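Local coordinates for protein Abbfa_003403 (Acinetobacter baumannii, PDB 4ZXH) that is a four-domain nonribosomal peptide synthetase that probably activates an amino acid, carries it on a phosphopantetheine arm, condenses it and releases the product through its thioesterase domain, at residues Q109-D114 with H138-F143; M41-D46 with E371-I376; P125-H130 with H147-F152. One frame throughout, in Å; residues are numbered along the deposited sequence. Where two conformers were deposited one is given.

Interaction 1: residues Q109-D114 with H138-F143. With PX4 (1,2-dimyristoyl-sn-glycero-3-phosphocholine), chain C.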
loop_
_atom_site.group_PDB
_atom_site.type_symbol
_atom_site.label_atom_id
_atom_site.label_comp_id
_atom_site.label_asym_id
_atom_site.label_seq_id
_atom_site.Cartn_x
_atom_site.Cartn_y
_atom_site.Cartn_z
ATOM N N GLN A 109 0.729 19.094 -26.908
ATOM C CA GLN A 109 0.463 18.972 -25.482
ATOM C C GLN A 109 -0.990 19.344 -25.205
ATOM O O GLN A 109 -1.686 18.647 -24.459
ATOM C CB GLN A 109 1.421 19.830 -24.646
ATOM C CG GLN A 109 1.201 19.589 -23.142
ATOM C CD GLN A 109 2.206 20.274 -22.213
ATOM O OE1 GLN A 109 3.219 20.831 -22.645
ATOM N NE2 GLN A 109 1.904 20.243 -20.918
ATOM N N LEU A 110 -1.451 20.417 -25.845
ATOM C CA LEU A 110 -2.832 20.864 -25.711
ATOM C C LEU A 110 -3.833 19.754 -26.026
ATOM O O LEU A 110 -4.728 19.460 -25.226
ATOM C CB LEU A 110 -3.083 22.063 -26.624
ATOM C CG LEU A 110 -4.495 22.648 -26.569
ATOM C CD1 LEU A 110 -4.858 23.011 -25.126
ATOM C CD2 LEU A 110 -4.634 23.860 -27.492
ATOM N N VAL A 111 -3.673 19.151 -27.197
ATOM C CA VAL A 111 -4.533 18.065 -27.636
ATOM C C VAL A 111 -4.441 16.868 -26.685
ATOM O O VAL A 111 -5.442 16.226 -26.394
ATOM C CB VAL A 111 -4.179 17.626 -29.113
ATOM C CG1 VAL A 111 -4.972 16.383 -29.547
ATOM C CG2 VAL A 111 -4.416 18.784 -30.111
ATOM N N GLU A 112 -3.250 16.562 -26.185
ATOM C CA GLU A 112 -3.152 15.495 -25.193
ATOM C C GLU A 112 -3.967 15.862 -23.948
ATOM O O GLU A 112 -4.803 15.072 -23.513
ATOM C CB GLU A 112 -1.688 15.190 -24.849
ATOM C CG GLU A 112 -0.996 14.330 -25.939
ATOM C CD GLU A 112 0.539 14.425 -25.950
ATOM O OE1 GLU A 112 1.107 15.169 -25.113
ATOM O OE2 GLU A 112 1.175 13.757 -26.808
ATOM N N GLN A 113 -3.780 17.064 -23.398
ATOM C CA GLN A 113 -4.531 17.419 -22.197
ATOM C C GLN A 113 -6.038 17.513 -22.473
ATOM O O GLN A 113 -6.827 17.058 -21.652
ATOM C CB GLN A 113 -3.999 18.716 -21.585
ATOM C CG GLN A 113 -3.834 18.673 -20.053
ATOM C CD GLN A 113 -2.818 17.625 -19.546
ATOM O OE1 GLN A 113 -2.189 16.889 -20.324
ATOM N NE2 GLN A 113 -2.656 17.570 -18.225
ATOM N N ASP A 114 -6.445 18.035 -23.626
ATOM C CA ASP A 114 -7.873 18.111 -23.950
ATOM C C ASP A 114 -8.553 16.745 -24.052
ATOM O O ASP A 114 -9.644 16.548 -23.519
ATOM C CB ASP A 114 -8.085 18.868 -25.256
ATOM C CG ASP A 114 -8.059 20.368 -25.069
ATOM O OD1 ASP A 114 -7.729 20.812 -23.950
ATOM O OD2 ASP A 114 -8.391 21.093 -26.042
ATOM N N HIS A 138 -6.678 24.756 -42.529
ATOM C CA HIS A 138 -5.782 23.770 -41.941
ATOM C C HIS A 138 -6.164 23.471 -40.479
ATOM O O HIS A 138 -6.173 24.373 -39.640
ATOM C CB HIS A 138 -4.354 24.281 -42.049
ATOM C CG HIS A 138 -3.332 23.325 -41.542
ATOM N ND1 HIS A 138 -2.007 23.666 -41.403
ATOM C CD2 HIS A 138 -3.441 22.038 -41.142
ATOM C CE1 HIS A 138 -1.338 22.626 -40.931
ATOM N NE2 HIS A 138 -2.184 21.630 -40.762
ATOM N N TYR A 139 -6.479 22.210 -40.185
ATOM C CA TYR A 139 -7.062 21.836 -38.899
ATOM C C TYR A 139 -6.378 20.620 -38.293
ATOM O O TYR A 139 -5.789 19.814 -39.011
ATOM C CB TYR A 139 -8.562 21.542 -39.039
ATOM C CG TYR A 139 -9.368 22.698 -39.572
ATOM C CD1 TYR A 139 -9.816 23.695 -38.728
ATOM C CD2 TYR A 139 -9.677 22.801 -40.927
ATOM C CE1 TYR A 139 -10.544 24.763 -39.205
ATOM C CE2 TYR A 139 -10.408 23.875 -41.423
ATOM C CZ TYR A 139 -10.843 24.854 -40.553
ATOM O OH TYR A 139 -11.574 25.938 -41.004
ATOM N N VAL A 140 -6.449 20.498 -36.968
ATOM C CA VAL A 140 -6.190 19.225 -36.306
ATOM C C VAL A 140 -7.503 18.744 -35.689
ATOM O O VAL A 140 -8.237 19.516 -35.071
ATOM C CB VAL A 140 -5.098 19.337 -35.233
ATOM C CG1 VAL A 140 -4.938 18.025 -34.486
ATOM C CG2 VAL A 140 -3.782 19.759 -35.875
ATOM N N ILE A 141 -7.813 17.473 -35.890
ATOM C CA ILE A 141 -9.087 16.917 -35.468
ATOM C C ILE A 141 -8.797 15.680 -34.664
ATOM O O ILE A 141 -8.157 14.763 -35.173
ATOM C CB ILE A 141 -9.982 16.547 -36.661
ATOM C CG1 ILE A 141 -10.066 17.699 -37.643
ATOM C CG2 ILE A 141 -11.383 16.212 -36.199
ATOM C CD1 ILE A 141 -10.798 18.909 -37.099
ATOM N N ALA A 142 -9.260 15.637 -33.420
ATOM C CA ALA A 142 -9.012 14.471 -32.573
ATOM C C ALA A 142 -10.322 13.864 -32.113
ATOM O O ALA A 142 -11.167 14.544 -31.520
ATOM C CB ALA A 142 -8.144 14.839 -31.373
ATOM N N PHE A 143 -10.482 12.578 -32.406
ATOM C CA PHE A 143 -11.655 11.825 -32.016
ATOM C C PHE A 143 -11.333 11.054 -30.746
ATOM O O PHE A 143 -10.355 10.311 -30.717
ATOM C CB PHE A 143 -12.069 10.859 -33.122
ATOM C CG PHE A 143 -12.380 11.523 -34.420
ATOM C CD1 PHE A 143 -13.685 11.837 -34.757
ATOM C CD2 PHE A 143 -11.365 11.842 -35.313
ATOM C CE1 PHE A 143 -13.979 12.449 -35.957
ATOM C CE2 PHE A 143 -11.658 12.460 -36.508
ATOM C CZ PHE A 143 -12.971 12.766 -36.821
HETATM O O1 PX4 C . -17.003 26.791 -38.798
HETATM O O2 PX4 C . -14.672 27.397 -39.797
HETATM P P1 PX4 C . -15.960 26.613 -39.880
HETATM O O3 PX4 C . -16.612 26.843 -41.341
HETATM C C1 PX4 C . -17.699 27.731 -41.611
HETATM C C2 PX4 C . -17.845 27.867 -43.129
HETATM N N1 PX4 C . -19.078 28.576 -43.537
HETATM C C3 PX4 C . -19.378 29.684 -42.613
HETATM C C4 PX4 C . -18.894 29.117 -44.895
HETATM C C5 PX4 C . -20.208 27.636 -43.566
HETATM O O4 PX4 C . -15.596 25.042 -40.006
HETATM C C6 PX4 C . -14.268 24.515 -39.927
HETATM C C7 PX4 C . -14.348 23.099 -39.364
HETATM C C8 PX4 C . -15.547 23.116 -38.418
HETATM O O5 PX4 C . -15.733 21.837 -37.818
HETATM C C9 PX4 C . -17.063 21.334 -37.498
HETATM O O6 PX4 C . -18.055 21.926 -37.887
HETATM C C10 PX4 C . -17.204 20.068 -36.693
HETATM C C11 PX4 C . -17.585 18.893 -37.583
HETATM C C12 PX4 C . -16.543 17.793 -37.443
HETATM C C13 PX4 C . -17.230 16.436 -37.507
HETATM C C14 PX4 C . -16.623 15.586 -38.612
HETATM C C15 PX4 C . -17.570 14.439 -38.914
HETATM C C16 PX4 C . -16.859 13.116 -38.719
HETATM C C17 PX4 C . -17.851 11.969 -38.759
HETATM C C18 PX4 C . -18.386 11.680 -37.357
HETATM C C19 PX4 C . -17.774 10.423 -36.762
HETATM C C20 PX4 C . -17.898 10.453 -35.242
HETATM C C21 PX4 C . -17.392 9.147 -34.629
HETATM C C22 PX4 C . -16.841 9.331 -33.224
HETATM O O7 PX4 C . -14.550 22.133 -40.407
HETATM C C23 PX4 C . -13.655 20.973 -40.303
HETATM O O8 PX4 C . -12.590 21.140 -39.740
HETATM C C24 PX4 C . -14.054 19.603 -40.859
HETATM C C25 PX4 C . -13.008 18.485 -40.710
HETATM C C26 PX4 C . -13.545 17.101 -41.120
HETATM C C27 PX4 C . -12.542 15.956 -40.878
HETATM C C28 PX4 C . -13.037 14.577 -41.327
HETATM C C29 PX4 C . -12.028 13.442 -41.077
HETATM C C30 PX4 C . -12.508 12.075 -41.587
HETATM C C31 PX4 C . -12.012 10.838 -40.799
HETATM C C32 PX4 C . -12.814 10.648 -39.503
HETATM C C33 PX4 C . -12.796 9.244 -38.879
HETATM C C34 PX4 C . -13.189 9.281 -37.399
HETATM C C35 PX4 C . -13.896 8.036 -36.856
HETATM C C36 PX4 C . -13.124 7.395 -35.714
#
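Val111 packs against Ala142 and Val140 where helix 104-115 lies on one face of the mixed sheet of the condensation domain, in the fold of the CoA-dependent acyltransferases. The contact illustrates how a strand can serve two neighbours at once: Val140 and Ala142 face the helix, while Tyr139, Ile141 and Phe143 face a bound phospholipid. The close part is a single apolar meeting, Val111 CG1 on Ala142 CB at 4.0 Å. With CG1 turned anti to its own amide nitrogen (chi1 174°), that methyl points down at the small alanine. The other branch sits more loosely, CG2 being 4.5 Å from Val140 CG1, and no hydrogen bond joins the two segments. Val394 and Tyr132 also touch Val111, so the valine is buried by more than the strand. Gln109 and Gln113, by contrast, lie on the exposed side of the same helix.

On the reverse of the strand, Tyr139, Ile141 and Phe143 line the pocket of 1,2-dimyristoyl-sn-glycero-3-phosphocholine. The Tyr139 ring has the ester carbonyl oxygen O8 of the lipid over one face, offset toward the rim, while its OH comes to 3.2 Å from the glycerol carbon C6. Farther along, the acyl chain crosses the Phe143 ring, with lipid C34 3.4 Å above the ring plane and over its centre.

Interaction 2: residues M41-D46 with E371-I376. With K (potassium ion), chain D.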
loop_
_atom_site.group_PDB
_atom_site.type_symbol
_atom_site.label_atom_id
_atom_site.label_comp_id
_atom_site.label_asym_id
_atom_site.label_seq_id
_atom_site.Cartn_x
_atom_site.Cartn_y
_atom_site.Cartn_z
ATOM N N MET A 41 -9.706 6.235 -25.773
ATOM C CA MET A 41 -9.093 5.985 -27.071
ATOM C C MET A 41 -9.117 7.264 -27.935
ATOM O O MET A 41 -10.119 8.010 -27.977
ATOM C CB MET A 41 -9.796 4.860 -27.807
ATOM C CG MET A 41 -10.276 3.721 -26.942
ATOM S SD MET A 41 -10.909 2.355 -27.894
ATOM C CE MET A 41 -9.424 1.903 -28.766
ATOM N N VAL A 42 -8.010 7.513 -28.618
ATOM C CA VAL A 42 -7.856 8.725 -29.397
ATOM C C VAL A 42 -7.189 8.436 -30.716
ATOM O O VAL A 42 -6.064 7.930 -30.747
ATOM C CB VAL A 42 -6.989 9.798 -28.671
ATOM C CG1 VAL A 42 -6.804 11.025 -29.580
ATOM C CG2 VAL A 42 -7.590 10.184 -27.346
ATOM N N VAL A 43 -7.879 8.763 -31.802
ATOM C CA VAL A 43 -7.260 8.808 -33.113
ATOM C C VAL A 43 -7.323 10.270 -33.587
ATOM O O VAL A 43 -8.378 10.913 -33.468
ATOM C CB VAL A 43 -7.962 7.845 -34.111
ATOM C CG1 VAL A 43 -9.455 8.074 -34.141
ATOM C CG2 VAL A 43 -7.408 8.015 -35.491
ATOM N N ALA A 44 -6.204 10.799 -34.095
ATOM C CA ALA A 44 -6.128 12.217 -34.482
ATOM C C ALA A 44 -5.490 12.449 -35.855
ATOM O O ALA A 44 -4.632 11.674 -36.312
ATOM C CB ALA A 44 -5.358 13.005 -33.433
ATOM N N PHE A 45 -5.882 13.542 -36.507
ATOM C CA PHE A 45 -5.416 13.780 -37.863
ATOM C C PHE A 45 -5.129 15.233 -38.130
ATOM O O PHE A 45 -5.775 16.128 -37.592
ATOM C CB PHE A 45 -6.433 13.276 -38.894
ATOM C CG PHE A 45 -6.684 11.792 -38.837
ATOM C CD1 PHE A 45 -5.729 10.892 -39.291
ATOM C CD2 PHE A 45 -7.876 11.296 -38.342
ATOM C CE1 PHE A 45 -5.950 9.521 -39.248
ATOM C CE2 PHE A 45 -8.110 9.923 -38.299
ATOM C CZ PHE A 45 -7.143 9.036 -38.761
ATOM N N ASP A 46 -4.117 15.449 -38.955
ATOM C CA ASP A 46 -3.899 16.730 -39.580
ATOM C C ASP A 46 -4.899 16.762 -40.730
ATOM O O ASP A 46 -4.960 15.808 -41.501
ATOM C CB ASP A 46 -2.448 16.848 -40.051
ATOM C CG ASP A 46 -2.077 18.250 -40.459
ATOM O OD1 ASP A 46 -2.887 18.898 -41.149
ATOM O OD2 ASP A 46 -0.990 18.716 -40.051
ATOM N N GLU A 371 0.374 3.826 -42.084
ATOM C CA GLU A 371 1.305 4.818 -41.572
ATOM C C GLU A 371 0.625 5.940 -40.763
ATOM O O GLU A 371 1.238 6.485 -39.847
ATOM C CB GLU A 371 2.120 5.392 -42.735
ATOM C CG GLU A 371 2.827 4.298 -43.517
ATOM C CD GLU A 371 3.811 4.832 -44.538
ATOM O OE1 GLU A 371 4.069 6.049 -44.527
ATOM O OE2 GLU A 371 4.326 4.039 -45.362
ATOM N N LEU A 372 -0.633 6.266 -41.068
ATOM C CA LEU A 372 -1.365 7.286 -40.296
ATOM C C LEU A 372 -1.608 6.874 -38.848
ATOM O O LEU A 372 -1.689 7.720 -37.965
ATOM C CB LEU A 372 -2.719 7.602 -40.929
ATOM C CG LEU A 372 -2.743 8.422 -42.211
ATOM C CD1 LEU A 372 -4.176 8.608 -42.668
ATOM C CD2 LEU A 372 -2.076 9.755 -41.983
ATOM N N LEU A 373 -1.742 5.573 -38.620
ATOM C CA LEU A 373 -2.115 5.048 -37.317
ATOM C C LEU A 373 -0.908 4.679 -36.455
ATOM O O LEU A 373 -1.068 4.277 -35.308
ATOM C CB LEU A 373 -3.014 3.823 -37.486
ATOM C CG LEU A 373 -4.402 4.056 -38.079
ATOM C CD1 LEU A 373 -5.225 2.774 -38.079
ATOM C CD2 LEU A 373 -5.115 5.138 -37.297
ATOM N N LEU A 374 0.294 4.814 -37.005
ATOM C CA LEU A 374 1.513 4.575 -36.233
ATOM C C LEU A 374 1.701 5.623 -35.123
ATOM O O LEU A 374 1.118 6.705 -35.158
ATOM C CB LEU A 374 2.732 4.564 -37.161
ATOM C CG LEU A 374 2.911 3.338 -38.058
ATOM C CD1 LEU A 374 4.109 3.506 -38.971
ATOM C CD2 LEU A 374 3.085 2.114 -37.207
ATOM N N PRO A 375 2.514 5.302 -34.115
ATOM C CA PRO A 375 2.678 6.292 -33.052
ATOM C C PRO A 375 3.775 7.284 -33.388
ATOM O O PRO A 375 4.211 8.040 -32.522
ATOM C CB PRO A 375 3.069 5.444 -31.846
ATOM C CG PRO A 375 2.817 3.998 -32.274
ATOM C CD PRO A 375 3.056 3.995 -33.726
ATOM N N ILE A 376 4.225 7.265 -34.637
ATOM C CA ILE A 376 5.271 8.170 -35.094
ATOM C C ILE A 376 4.777 9.038 -36.245
ATOM O O ILE A 376 3.865 8.645 -36.994
ATOM C CB ILE A 376 6.508 7.414 -35.576
ATOM C CG1 ILE A 376 6.155 6.586 -36.811
ATOM C CG2 ILE A 376 7.035 6.513 -34.499
ATOM C CD1 ILE A 376 7.330 6.217 -37.594
HETATM K K K D . 1.199 8.328 -37.601
#
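The potassium site of the condensation domain is built on a loop, and two leucines of that loop, Leu372 and Leu373, rest on Phe45 and Val43 of strand 40-49. It is a worked example of a cation held by backbone rather than by carboxylates. Four carbonyl oxygens of residues 371-376 turn inward to potassium: Glu371 O at 2.9 Å, Leu372 O at 3.0 Å, Leu374 O at 2.9 Å and Ile376 O at 2.8 Å. Ser391 OG, from strand 387-391 beside strand 40-49 in the sheet, completes the five ligands. Wrapped in this way, the chain presents oxygens to the ion, directs Leu372 toward the strand and lets the tip of Leu373 reach it.

Leu372 crosses Phe45 at about a right angle, its CD1 lying 4.0 Å from Phe45 CE1 and its CB almost as near to the same ring atom. The ring reaches the loop because Phe45 CG stands anti to the carbonyl carbon (chi1 -62°), and Leu159 of helix 152-165 touches it as well. The second meeting is obliquely set and involves one branch from each residue, Val43 CG2 to Leu373 CD2 at 4.1 Å. Val43 in turn touches Phe143 and the bound phospholipid, so the same strand links the lipid pocket to the metal loop.

No hydrogen bond spans the two segments; their meeting is purely apolar, and the polar work is done on the ion. Glu371 binds through its carbonyl and not its carboxylate. A shell of neutral oxygens at 2.8 to 3.0 Å suits a large, weakly polarising ion, and is consistent with potassium holding the turn of the loop together.

Interaction 3: residues P125-H130 with H147-F152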
loop_
_atom_site.group_PDB
_atom_site.type_symbol
_atom_site.label_atom_id
_atom_site.label_comp_id
_atom_site.label_asym_id
_atom_site.label_seq_id
_atom_site.Cartn_x
_atom_site.Cartn_y
_atom_site.Cartn_z
ATOM N N PRO A 125 -23.023 12.070 -24.801
ATOM C CA PRO A 125 -22.417 10.945 -25.529
ATOM C C PRO A 125 -21.154 10.429 -24.856
ATOM O O PRO A 125 -20.598 11.155 -24.040
ATOM C CB PRO A 125 -22.097 11.552 -26.901
ATOM C CG PRO A 125 -21.888 13.015 -26.619
ATOM C CD PRO A 125 -22.727 13.373 -25.431
ATOM N N LEU A 126 -20.712 9.211 -25.177
ATOM C CA LEU A 126 -19.458 8.691 -24.610
ATOM C C LEU A 126 -18.310 8.834 -25.607
ATOM O O LEU A 126 -17.396 8.008 -25.663
ATOM C CB LEU A 126 -19.587 7.236 -24.190
ATOM C CG LEU A 126 -20.747 6.810 -23.292
ATOM C CD1 LEU A 126 -20.376 5.578 -22.548
ATOM C CD2 LEU A 126 -21.221 7.895 -22.352
ATOM N N TRP A 127 -18.369 9.901 -26.392
ATOM C CA TRP A 127 -17.322 10.217 -27.341
ATOM C C TRP A 127 -17.323 11.723 -27.577
ATOM O O TRP A 127 -18.324 12.391 -27.308
ATOM C CB TRP A 127 -17.527 9.445 -28.644
ATOM C CG TRP A 127 -18.905 9.579 -29.200
ATOM C CD1 TRP A 127 -20.010 8.862 -28.842
ATOM C CD2 TRP A 127 -19.324 10.471 -30.236
ATOM N NE1 TRP A 127 -21.100 9.263 -29.584
ATOM C CE2 TRP A 127 -20.701 10.247 -30.455
ATOM C CE3 TRP A 127 -18.671 11.434 -31.010
ATOM C CZ2 TRP A 127 -21.437 10.959 -31.410
ATOM C CZ3 TRP A 127 -19.407 12.143 -31.973
ATOM C CH2 TRP A 127 -20.769 11.905 -32.155
ATOM N N ARG A 128 -16.189 12.254 -28.037
ATOM C CA ARG A 128 -16.025 13.686 -28.307
ATOM C C ARG A 128 -15.171 13.902 -29.537
ATOM O O ARG A 128 -14.353 13.053 -29.904
ATOM C CB ARG A 128 -15.352 14.399 -27.155
ATOM C CG ARG A 128 -16.009 14.242 -25.826
ATOM C CD ARG A 128 -15.385 15.229 -24.878
ATOM N NE ARG A 128 -13.947 15.029 -24.707
ATOM C CZ ARG A 128 -13.415 14.423 -23.646
ATOM N NH1 ARG A 128 -14.213 13.956 -22.692
ATOM N NH2 ARG A 128 -12.098 14.302 -23.525
ATOM N N ILE A 129 -15.347 15.061 -30.154
ATOM C CA ILE A 129 -14.485 15.492 -31.234
ATOM C C ILE A 129 -13.859 16.818 -30.856
ATOM O O ILE A 129 -14.581 17.765 -30.525
ATOM C CB ILE A 129 -15.256 15.654 -32.548
ATOM C CG1 ILE A 129 -15.882 14.324 -32.949
ATOM C CG2 ILE A 129 -14.330 16.188 -33.631
ATOM C CD1 ILE A 129 -16.972 14.465 -33.971
ATOM N N HIS A 130 -12.531 16.892 -30.896
ATOM C CA HIS A 130 -11.827 18.127 -30.552
ATOM C C HIS A 130 -11.204 18.718 -31.808
ATOM O O HIS A 130 -10.376 18.065 -32.429
ATOM C CB HIS A 130 -10.736 17.864 -29.513
ATOM C CG HIS A 130 -11.241 17.491 -28.153
ATOM N ND1 HIS A 130 -11.442 18.418 -27.152
ATOM C CD2 HIS A 130 -11.535 16.285 -27.608
ATOM C CE1 HIS A 130 -11.864 17.803 -26.059
ATOM N NE2 HIS A 130 -11.931 16.509 -26.307
ATOM N N HIS A 147 -13.264 3.559 -24.048
ATOM C CA HIS A 147 -13.097 2.133 -24.358
ATOM C C HIS A 147 -14.267 1.271 -23.809
ATOM O O HIS A 147 -14.529 0.171 -24.309
ATOM C CB HIS A 147 -11.751 1.661 -23.804
ATOM C CG HIS A 147 -11.217 0.409 -24.440
ATOM N ND1 HIS A 147 -12.018 -0.636 -24.824
ATOM C CD2 HIS A 147 -9.938 0.038 -24.706
ATOM C CE1 HIS A 147 -11.257 -1.607 -25.325
ATOM N NE2 HIS A 147 -10.001 -1.221 -25.261
ATOM N N ALA A 148 -14.985 1.771 -22.803
ATOM C CA ALA A 148 -16.210 1.092 -22.364
ATOM C C ALA A 148 -17.248 1.020 -23.483
ATOM O O ALA A 148 -18.107 0.127 -23.476
ATOM C CB ALA A 148 -16.818 1.779 -21.135
ATOM N N LEU A 149 -17.167 1.935 -24.453
ATOM C CA LEU A 149 -18.156 1.971 -25.525
ATOM C C LEU A 149 -17.744 1.064 -26.675
ATOM O O LEU A 149 -18.561 0.296 -27.184
ATOM C CB LEU A 149 -18.366 3.396 -26.032
ATOM C CG LEU A 149 -19.537 3.551 -27.016
ATOM C CD1 LEU A 149 -20.920 3.347 -26.334
ATOM C CD2 LEU A 149 -19.490 4.884 -27.782
ATOM N N MET A 150 -16.488 1.147 -27.106
ATOM C CA MET A 150 -16.053 0.283 -28.203
ATOM C C MET A 150 -14.549 0.093 -28.173
ATOM O O MET A 150 -13.832 0.827 -27.507
ATOM C CB MET A 150 -16.514 0.826 -29.578
ATOM C CG MET A 150 -16.051 2.245 -29.993
ATOM S SD MET A 150 -16.633 2.783 -31.666
ATOM C CE MET A 150 -18.323 3.204 -31.318
ATOM N N ASP A 151 -14.080 -0.929 -28.872
ATOM C CA ASP A 151 -12.662 -1.205 -28.936
ATOM C C ASP A 151 -12.035 -0.597 -30.200
ATOM O O ASP A 151 -12.705 0.054 -30.991
ATOM C CB ASP A 151 -12.430 -2.717 -28.880
ATOM C CG ASP A 151 -13.237 -3.457 -29.906
ATOM O OD1 ASP A 151 -13.609 -2.825 -30.917
ATOM O OD2 ASP A 151 -13.495 -4.669 -29.714
ATOM N N PHE A 152 -10.743 -0.831 -30.373
ATOM C CA PHE A 152 -9.988 -0.322 -31.500
ATOM C C PHE A 152 -10.435 -0.944 -32.826
ATOM O O PHE A 152 -10.571 -0.225 -33.823
ATOM C CB PHE A 152 -8.502 -0.570 -31.271
ATOM C CG PHE A 152 -7.609 0.238 -32.157
ATOM C CD1 PHE A 152 -7.526 1.619 -32.008
ATOM C CD2 PHE A 152 -6.834 -0.384 -33.134
ATOM C CE1 PHE A 152 -6.696 2.372 -32.836
ATOM C CE2 PHE A 152 -6.001 0.356 -33.956
ATOM C CZ PHE A 152 -5.935 1.737 -33.809
#
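Leu149 supplies the apolar contact by itself, its CD2 methyl meeting two residues adjacent in sequence, Leu126 and Trp127. CD2 is 4.3 Å from Leu126 CB and 4.1 Å from Trp127 CD1, approaching the indole obliquely. Leu149 CG stands anti to the amide nitrogen (chi1 -171°), which carries the branch across to the strand. Met75 of strand 73-78 touches both leucines. Pro125 CB lies over one face of the indole, and Ile129 CD1 is at its edge.

Leu149 falls inside the sequence His-His-Ala-Leu-Met-Asp, residues 146 to 151, which matches the HHxxxD signature of condensation domains; the apolar contact therefore places the middle of that loop against the start of strand 127-135.

One polar bond stays within 125-130; the others lead outward. Trp127 NE1 gives its hydrogen to Leu71 O. Arg128 NE donates to His130 NE2 at 3.0 Å, the N-H...N angle being 159° and the donor tilted 25° out of the imidazole plane, while Phe119 makes a cation-pi contact with the same arginine. Asp151 is the N-cap of helix 152-165, and its carboxylate also forms a salt bridge with Arg285 through OD1.

All three interactions belong to the condensation domain and meet on one mixed sheet, in which strand 138-146 runs antiparallel between 127-135 and 40-49. Interactions 1 and 2 have centres about 11 Å apart, and interaction 3 is about 15 Å from each. Backbone pairing connects them: Phe143 N lies 2.9 Å from Val43 O, and His130 N 2.8 Å from Ala142 O. Along the chain, interaction 2 closes a long loop that contains the other two, whose own segments alternate. Helix and metal loop are thus tied to neighbouring strands, and the loop with the HHxxxD signature follows directly from the central one, bringing signature, lipid pocket and potassium site onto a common framework.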